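Local coordinates for protein Fe(2+) transporter FeoB (PDB 3IBY) that probably transports ferrous iron across the inner membrane in a GTP-driven uptake system, of which this chain is the cytosolic part, with its GTPase and GDI domains, at residues Q105-G110 against S137-S142; N188-K193 against Y201-R206. All coordinates share one frame; numbering follows the deposited sequence.

Interaction 1. Residues Q105-G110 against S137-S142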
ATOM      1  N   GLN A 105       3.533   1.176  -4.281  1.00 10.52           N
ATOM      2  CA  GLN A 105       3.292   2.583  -3.924  1.00 10.86           C
ATOM      3  C   GLN A 105       3.403   2.812  -2.399  1.00 10.36           C
ATOM      4  O   GLN A 105       4.050   3.763  -1.975  1.00 10.25           O
ATOM      5  CB  GLN A 105       1.935   3.097  -4.452  1.00 11.01           C
ATOM      6  CG  GLN A 105       1.802   3.160  -5.966  1.00 11.03           C
ATOM      7  CD  GLN A 105       0.416   3.659  -6.427  1.00 11.89           C
ATOM      8  OE1 GLN A 105      -0.547   3.524  -5.697  1.00 11.07           O
ATOM      9  NE2 GLN A 105       0.322   4.211  -7.658  1.00 11.74           N
ATOM     10  N   LEU A 106       2.796   1.929  -1.603  1.00 10.06           N
ATOM     11  CA  LEU A 106       2.860   1.969  -0.119  1.00  9.35           C
ATOM     12  C   LEU A 106       4.266   1.887   0.456  1.00  9.58           C
ATOM     13  O   LEU A 106       4.595   2.603   1.372  1.00 10.01           O
ATOM     14  CB  LEU A 106       2.077   0.800   0.442  1.00  8.61           C
ATOM     15  CG  LEU A 106       0.576   0.704   0.184  1.00  9.00           C
ATOM     16  CD1 LEU A 106       0.027  -0.583   0.880  1.00  8.91           C
ATOM     17  CD2 LEU A 106      -0.199   1.931   0.667  1.00  7.07           C
ATOM     18  N   PHE A 107       5.082   0.977  -0.070  1.00 10.59           N
ATOM     19  CA  PHE A 107       6.521   0.878   0.253  1.00 11.31           C
ATOM     20  C   PHE A 107       7.289   2.164   0.052  1.00 11.73           C
ATOM     21  O   PHE A 107       8.385   2.282   0.551  1.00 13.23           O
ATOM     22  CB  PHE A 107       7.228  -0.115  -0.679  1.00 11.27           C
ATOM     23  CG  PHE A 107       6.933  -1.551  -0.402  1.00 12.31           C
ATOM     24  CD1 PHE A 107       5.961  -1.943   0.525  1.00 10.79           C
ATOM     25  CD2 PHE A 107       7.618  -2.536  -1.101  1.00 14.01           C
ATOM     26  CE1 PHE A 107       5.730  -3.245   0.770  1.00  7.62           C
ATOM     27  CE2 PHE A 107       7.339  -3.872  -0.871  1.00 11.62           C
ATOM     28  CZ  PHE A 107       6.395  -4.207   0.068  1.00  9.57           C
ATOM     29  N   GLU A 108       6.763   3.090  -0.741  1.00 11.62           N
ATOM     30  CA  GLU A 108       7.416   4.378  -0.961  1.00 10.94           C
ATOM     31  C   GLU A 108       7.070   5.380   0.149  1.00 10.83           C
ATOM     32  O   GLU A 108       7.537   6.497   0.102  1.00 10.71           O
ATOM     33  CB  GLU A 108       7.020   4.947  -2.342  1.00 10.98           C
ATOM     34  CG  GLU A 108       7.060   3.933  -3.517  1.00 10.68           C
ATOM     35  CD  GLU A 108       6.851   4.551  -4.903  1.00 10.18           C
ATOM     36  OE1 GLU A 108       6.170   5.578  -5.037  1.00  5.91           O
ATOM     37  OE2 GLU A 108       7.374   4.004  -5.905  1.00 14.58           O
ATOM     38  N   LEU A 109       6.228   5.011   1.115  1.00 10.80           N
ATOM     39  CA  LEU A 109       5.985   5.876   2.295  1.00 11.32           C
ATOM     40  C   LEU A 109       7.121   5.823   3.351  1.00 11.91           C
ATOM     41  O   LEU A 109       7.287   6.714   4.161  1.00 12.35           O
ATOM     42  CB  LEU A 109       4.665   5.500   2.983  1.00 10.39           C
ATOM     43  CG  LEU A 109       3.401   5.781   2.180  1.00 10.38           C
ATOM     44  CD1 LEU A 109       2.243   4.878   2.626  1.00  8.67           C
ATOM     45  CD2 LEU A 109       3.005   7.253   2.250  1.00  7.59           C
ATOM     46  N   GLY A 110       7.887   4.756   3.375  1.00 12.88           N
ATOM     47  CA  GLY A 110       8.879   4.604   4.422  1.00 13.27           C
ATOM     48  C   GLY A 110       8.279   4.299   5.777  1.00 13.04           C
ATOM     49  O   GLY A 110       8.913   4.488   6.799  1.00 13.90           O
ATOM     50  N   SER A 137      11.032 -12.596   0.112  1.00 13.06           N
ATOM     51  CA  SER A 137      12.442 -12.290  -0.139  1.00 12.79           C
ATOM     52  C   SER A 137      12.539 -11.106  -1.105  1.00 12.94           C
ATOM     53  O   SER A 137      13.306 -10.185  -0.883  1.00 13.08           O
ATOM     54  CB  SER A 137      13.173 -13.503  -0.703  1.00 12.64           C
ATOM     55  OG  SER A 137      14.564 -13.223  -0.859  1.00 12.89           O
ATOM     56  N   LEU A 138      11.745 -11.132  -2.172  1.00 13.28           N
ATOM     57  CA  LEU A 138      11.720 -10.049  -3.157  1.00 12.93           C
ATOM     58  C   LEU A 138      11.186  -8.746  -2.571  1.00 13.27           C
ATOM     59  O   LEU A 138      11.837  -7.721  -2.708  1.00 13.58           O
ATOM     60  CB  LEU A 138      10.871 -10.426  -4.376  1.00 12.32           C
ATOM     61  CG  LEU A 138      11.462 -11.474  -5.293  1.00 11.86           C
ATOM     62  CD1 LEU A 138      10.453 -11.929  -6.382  1.00 10.50           C
ATOM     63  CD2 LEU A 138      12.748 -10.901  -5.910  1.00 10.65           C
ATOM     64  N   LEU A 139      10.013  -8.780  -1.933  1.00 13.63           N
ATOM     65  CA  LEU A 139       9.355  -7.546  -1.443  1.00 13.65           C
ATOM     66  C   LEU A 139      10.019  -6.921  -0.197  1.00 14.24           C
ATOM     67  O   LEU A 139       9.735  -5.749   0.148  1.00 14.85           O
ATOM     68  CB  LEU A 139       7.871  -7.794  -1.099  1.00 13.33           C
ATOM     69  CG  LEU A 139       6.858  -8.157  -2.190  1.00 13.12           C
ATOM     70  CD1 LEU A 139       5.441  -8.176  -1.623  1.00  9.28           C
ATOM     71  CD2 LEU A 139       6.965  -7.232  -3.390  1.00 12.04           C
ATOM     72  N   GLY A 140      10.846  -7.692   0.514  1.00 14.04           N
ATOM     73  CA  GLY A 140      11.497  -7.184   1.723  1.00 13.76           C
ATOM     74  C   GLY A 140      10.608  -6.904   2.931  1.00 13.43           C
ATOM     75  O   GLY A 140      10.986  -6.155   3.794  1.00 13.59           O
ATOM     76  N   CYS A 141       9.426  -7.499   3.007  1.00 13.67           N
ATOM     77  CA  CYS A 141       8.578  -7.396   4.210  1.00 13.29           C
ATOM     78  C   CYS A 141       7.942  -8.732   4.509  1.00 12.69           C
ATOM     79  O   CYS A 141       7.815  -9.553   3.604  1.00 12.16           O
ATOM     80  CB  CYS A 141       7.468  -6.399   3.988  1.00 13.38           C
ATOM     81  SG  CYS A 141       6.193  -6.917   2.787  1.00 16.22           S
ATOM     82  N   SER A 142       7.529  -8.947   5.763  1.00 11.72           N
ATOM     83  CA  SER A 142       6.740 -10.126   6.098  1.00 11.43           C
ATOM     84  C   SER A 142       5.579 -10.261   5.135  1.00 10.91           C
ATOM     85  O   SER A 142       4.862  -9.276   4.873  1.00 10.04           O
ATOM     86  CB  SER A 142       6.161 -10.034   7.501  1.00 11.42           C
ATOM     87  OG  SER A 142       7.199  -9.980   8.454  1.00 12.44           O
TER
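Phe-107 reaches across to Leu-139 and Cys-141 and, of residues 105-110, is the one that touches 137-142. Leu-106, near the C-terminal end of helix 96-106, opens a type I beta turn that runs to Leu-109 and is closed by the hydrogen bond from Leu-109 N to Leu-106 O (2.9 Å). Just beyond it, Phe-107 has CG anti to the carbonyl carbon (chi1 -74°), which carries the phenyl ring out of this turn towards the end of helix 132-139.

The far end of the ring does the touching. CE2 of Phe-107 lies 4.0 Å from CB of Leu-139, which meets the ring edge in its plane; the two side chains cross at about a right angle. The O of Leu-139 approaches obliquely, 3.2 Å from CE2 of Phe-107. Gly-140 then leaves the helix with positive phi (68°), which suits glycine, and the chain returns so that Cys-141 SG stands 3.8 Å from Phe-107 CZ. This is a sulfur-aromatic contact, with SG 5.0 Å from the ring centroid and 69° off the normal. Next along the turn, Glu-108 forms a salt bridge with Arg-242, and Leu-109 packs on Tyr-202.

Around these three, Ile-168 touches both Phe-107 and Cys-141, Val-113 and Val-115 add aliphatic surface, and Ile-249 packs on Leu-139. A large flat hydrocarbon, a branched one and a small polarisable thiol thus share a buried place in the G domain, and their contact rests mainly on dispersion and shape, probably with a small electrostatic share from the sulfur and the carbonyl oxygen near the ring hydrogens.

Interaction 2. Residues N188-K193 against Y201-R206; sequences NQLISK and YYFSRR
Leu-190 meets Phe-203 where the successive helices 177-193 and 197-209 pack together, away from the predicted GTP-binding residues. The apolar contact is made chiefly by one methyl: CD1 of Leu-190 lies 3.6 Å from CD2 of Phe-203, approaching the ring obliquely, while the two side chains cross at about a right angle. Phe-203 has CG anti to the backbone N (chi1 -176°), which swings the ring out beside the leucine. A branched leucine and a flat phenyl, both wholly apolar, suit this buried interface. The same CD1 of Leu-190 also rests 3.9 Å from the backbone N of Ser-204, where a small residue suits the close approach of the helices.

The hydrogen bonds here run within each segment. NH1 of Arg-205 donates to OG of Ser-204 over 2.9 Å, with the oxygen in the guanidinium plane, and that guanidinium lays a face on the rim of the Tyr-201 ring, so it is gripped at an edge and on a face. In the other helix, O of Asn-188 accepts from both N and OG of Ser-192, turning the hydroxyl of the exposed Ser-192 back onto the carbonyl one helical turn earlier.

Ala-200 adds to the leucine's surroundings, and Phe-219 and Thr-220 flank Leu-190 and Phe-203 respectively, making the contact part of a buried three-helix junction with helix 219-229.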
ATOM      1  N   ASN A 188      14.450  16.641  -5.165  1.00 10.07           N
ATOM      2  CA  ASN A 188      15.324  17.647  -4.552  1.00 10.50           C
ATOM      3  C   ASN A 188      14.658  19.019  -4.376  1.00 10.16           C
ATOM      4  O   ASN A 188      14.792  19.654  -3.336  1.00  9.97           O
ATOM      5  CB  ASN A 188      16.622  17.749  -5.373  1.00 11.18           C
ATOM      6  CG  ASN A 188      17.490  16.475  -5.257  1.00 12.77           C
ATOM      7  OD1 ASN A 188      18.000  15.946  -6.265  1.00 12.86           O
ATOM      8  ND2 ASN A 188      17.651  15.984  -4.014  1.00 13.66           N
ATOM      9  N   GLN A 189      13.945  19.471  -5.401  1.00 10.13           N
ATOM     10  CA  GLN A 189      13.044  20.617  -5.290  1.00 10.19           C
ATOM     11  C   GLN A 189      12.273  20.521  -3.951  1.00  9.98           C
ATOM     12  O   GLN A 189      12.314  21.459  -3.133  1.00 10.37           O
ATOM     13  CB  GLN A 189      12.072  20.606  -6.479  1.00 10.58           C
ATOM     14  CG  GLN A 189      11.525  21.961  -6.994  1.00 11.72           C
ATOM     15  CD  GLN A 189      10.912  21.850  -8.442  1.00 13.75           C
ATOM     16  OE1 GLN A 189      10.951  20.785  -9.071  1.00 12.94           O
ATOM     17  NE2 GLN A 189      10.363  22.962  -8.955  1.00 14.28           N
ATOM     18  N   LEU A 190      11.621  19.373  -3.718  1.00  8.83           N
ATOM     19  CA  LEU A 190      10.839  19.136  -2.496  1.00  8.11           C
ATOM     20  C   LEU A 190      11.663  19.228  -1.207  1.00  8.10           C
ATOM     21  O   LEU A 190      11.237  19.872  -0.255  1.00  7.30           O
ATOM     22  CB  LEU A 190      10.124  17.775  -2.546  1.00  7.76           C
ATOM     23  CG  LEU A 190       9.092  17.620  -3.661  1.00  6.87           C
ATOM     24  CD1 LEU A 190       8.355  16.350  -3.530  1.00  5.41           C
ATOM     25  CD2 LEU A 190       8.137  18.813  -3.687  1.00  7.06           C
ATOM     26  N   ILE A 191      12.830  18.586  -1.169  1.00  8.14           N
ATOM     27  CA  ILE A 191      13.684  18.651   0.022  1.00  8.19           C
ATOM     28  C   ILE A 191      14.029  20.108   0.354  1.00  8.47           C
ATOM     29  O   ILE A 191      13.892  20.528   1.500  1.00  8.39           O
ATOM     30  CB  ILE A 191      14.959  17.791  -0.136  1.00  8.30           C
ATOM     31  CG1 ILE A 191      14.597  16.300  -0.175  1.00  8.31           C
ATOM     32  CG2 ILE A 191      15.907  18.012   1.002  1.00  7.36           C
ATOM     33  CD1 ILE A 191      15.618  15.417  -0.849  1.00  7.98           C
ATOM     34  N   SER A 192      14.413  20.887  -0.654  1.00  9.06           N
ATOM     35  CA  SER A 192      14.731  22.323  -0.464  1.00  9.80           C
ATOM     36  C   SER A 192      13.552  23.132   0.047  1.00 10.05           C
ATOM     37  O   SER A 192      13.732  24.081   0.832  1.00  9.87           O
ATOM     38  CB  SER A 192      15.170  22.971  -1.784  1.00  9.80           C
ATOM     39  OG  SER A 192      16.218  22.254  -2.381  1.00 10.44           O
ATOM     40  N   LYS A 193      12.367  22.782  -0.470  1.00 10.21           N
ATOM     41  CA  LYS A 193      11.103  23.343  -0.026  1.00 10.63           C
ATOM     42  C   LYS A 193      10.959  23.206   1.488  1.00 10.46           C
ATOM     43  O   LYS A 193      10.280  24.008   2.114  1.00 10.47           O
ATOM     44  CB  LYS A 193       9.932  22.648  -0.738  1.00 11.20           C
ATOM     45  CG  LYS A 193       9.156  23.523  -1.707  1.00 13.31           C
ATOM     46  CD  LYS A 193       8.225  24.498  -0.946  1.00 15.99           C
ATOM     47  CE  LYS A 193       7.832  25.724  -1.800  1.00 17.24           C
ATOM     48  NZ  LYS A 193       7.305  26.877  -0.983  1.00 17.93           N
ATOM     49  N   TYR A 201      10.475  11.730  -1.232  1.00  5.82           N
ATOM     50  CA  TYR A 201      10.585  10.599  -2.139  1.00  5.84           C
ATOM     51  C   TYR A 201       9.186  10.234  -2.572  1.00  5.96           C
ATOM     52  O   TYR A 201       8.928  10.124  -3.765  1.00  7.01           O
ATOM     53  CB  TYR A 201      11.295   9.383  -1.516  1.00  5.86           C
ATOM     54  CG  TYR A 201      11.421   8.186  -2.471  1.00  5.58           C
ATOM     55  CD1 TYR A 201      12.566   7.979  -3.256  1.00  6.18           C
ATOM     56  CD2 TYR A 201      10.403   7.277  -2.600  1.00  4.00           C
ATOM     57  CE1 TYR A 201      12.670   6.881  -4.137  1.00  4.81           C
ATOM     58  CE2 TYR A 201      10.507   6.192  -3.469  1.00  4.08           C
ATOM     59  CZ  TYR A 201      11.624   5.993  -4.227  1.00  3.73           C
ATOM     60  OH  TYR A 201      11.660   4.901  -5.063  1.00  3.09           O
ATOM     61  N   TYR A 202       8.278  10.076  -1.610  1.00  5.68           N
ATOM     62  CA  TYR A 202       6.941   9.540  -1.902  1.00  5.40           C
ATOM     63  C   TYR A 202       6.123  10.526  -2.712  1.00  5.74           C
ATOM     64  O   TYR A 202       5.502  10.164  -3.680  1.00  6.12           O
ATOM     65  CB  TYR A 202       6.195   9.199  -0.592  1.00  5.04           C
ATOM     66  CG  TYR A 202       4.704   8.928  -0.718  1.00  2.72           C
ATOM     67  CD1 TYR A 202       4.213   7.653  -0.975  1.00  2.00           C
ATOM     68  CD2 TYR A 202       3.789   9.947  -0.549  1.00  2.38           C
ATOM     69  CE1 TYR A 202       2.846   7.406  -1.058  1.00  2.00           C
ATOM     70  CE2 TYR A 202       2.423   9.711  -0.651  1.00  2.64           C
ATOM     71  CZ  TYR A 202       1.949   8.444  -0.904  1.00  3.19           C
ATOM     72  OH  TYR A 202       0.568   8.260  -0.993  1.00  5.80           O
ATOM     73  N   PHE A 203       6.132  11.776  -2.305  1.00  6.33           N
ATOM     74  CA  PHE A 203       5.312  12.793  -2.929  1.00  7.20           C
ATOM     75  C   PHE A 203       5.718  13.083  -4.399  1.00  7.03           C
ATOM     76  O   PHE A 203       4.873  13.443  -5.241  1.00  7.00           O
ATOM     77  CB  PHE A 203       5.411  14.046  -2.067  1.00  7.67           C
ATOM     78  CG  PHE A 203       4.548  15.165  -2.525  1.00 11.59           C
ATOM     79  CD1 PHE A 203       3.322  14.919  -3.145  1.00 14.82           C
ATOM     80  CD2 PHE A 203       4.951  16.490  -2.315  1.00 14.14           C
ATOM     81  CE1 PHE A 203       2.516  15.975  -3.551  1.00 16.69           C
ATOM     82  CE2 PHE A 203       4.158  17.549  -2.717  1.00 15.24           C
ATOM     83  CZ  PHE A 203       2.939  17.301  -3.340  1.00 15.98           C
ATOM     84  N   SER A 204       7.005  12.888  -4.695  1.00  6.43           N
ATOM     85  CA  SER A 204       7.543  13.032  -6.055  1.00  5.93           C
ATOM     86  C   SER A 204       6.934  12.036  -7.059  1.00  5.34           C
ATOM     87  O   SER A 204       6.542  12.418  -8.198  1.00  4.08           O
ATOM     88  CB  SER A 204       9.092  12.928  -6.050  1.00  5.63           C
ATOM     89  OG  SER A 204       9.551  11.757  -5.415  1.00  4.47           O
ATOM     90  N   ARG A 205       6.857  10.773  -6.631  1.00  4.80           N
ATOM     91  CA  ARG A 205       6.245   9.717  -7.439  1.00  4.14           C
ATOM     92  C   ARG A 205       4.789  10.013  -7.697  1.00  4.12           C
ATOM     93  O   ARG A 205       4.312   9.847  -8.807  1.00  3.87           O
ATOM     94  CB  ARG A 205       6.396   8.355  -6.775  1.00  4.22           C
ATOM     95  CG  ARG A 205       7.728   7.635  -7.087  1.00  5.47           C
ATOM     96  CD  ARG A 205       8.900   8.416  -6.600  1.00  5.90           C
ATOM     97  NE  ARG A 205      10.162   7.870  -7.049  1.00  7.50           N
ATOM     98  CZ  ARG A 205      11.312   8.539  -6.997  1.00  8.18           C
ATOM     99  NH1 ARG A 205      11.368   9.784  -6.515  1.00  8.62           N
ATOM    100  NH2 ARG A 205      12.421   7.961  -7.408  1.00  7.46           N
ATOM    101  N   ARG A 206       4.081  10.497  -6.693  1.00  4.60           N
ATOM    102  CA  ARG A 206       2.680  10.821  -6.888  1.00  5.62           C
ATOM    103  C   ARG A 206       2.481  11.963  -7.899  1.00  6.06           C
ATOM    104  O   ARG A 206       1.628  11.891  -8.808  1.00  5.03           O
ATOM    105  CB  ARG A 206       2.028  11.122  -5.530  1.00  6.08           C
ATOM    106  CG  ARG A 206       1.407   9.908  -4.816  1.00  6.06           C
ATOM    107  CD  ARG A 206       1.723   8.560  -5.487  1.00  7.42           C
ATOM    108  NE  ARG A 206       2.605   7.758  -4.653  1.00  6.73           N
ATOM    109  CZ  ARG A 206       3.344   6.743  -5.065  1.00  7.31           C
ATOM    110  NH1 ARG A 206       3.405   6.359  -6.336  1.00  6.17           N
ATOM    111  NH2 ARG A 206       4.054   6.100  -4.168  1.00 11.59           N
TER

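How the interactions relate
From the N terminus, interaction 1 comes first: its contact closes a loop of 26 residues that includes strand 113-118 and helix 120-125, tying the region near the C-terminal end of helix 96-106 to the end of helix 132-139 inside the G domain. The chain then passes through strand 143-145 and helix 154-162 into the helical region, probably the GDI domain, where interaction 2 closes a seven-residue loop between consecutive helices. The loops follow in series, neither nested nor crossed, with centres about 19 Å apart. They nevertheless meet: Leu-109 packs against Tyr-202 and Glu-108 against Arg-205, joining the G domain to helix 197-209; the Glu-108 to Arg-206 salt bridge is modelled too short, so doubtful in detail.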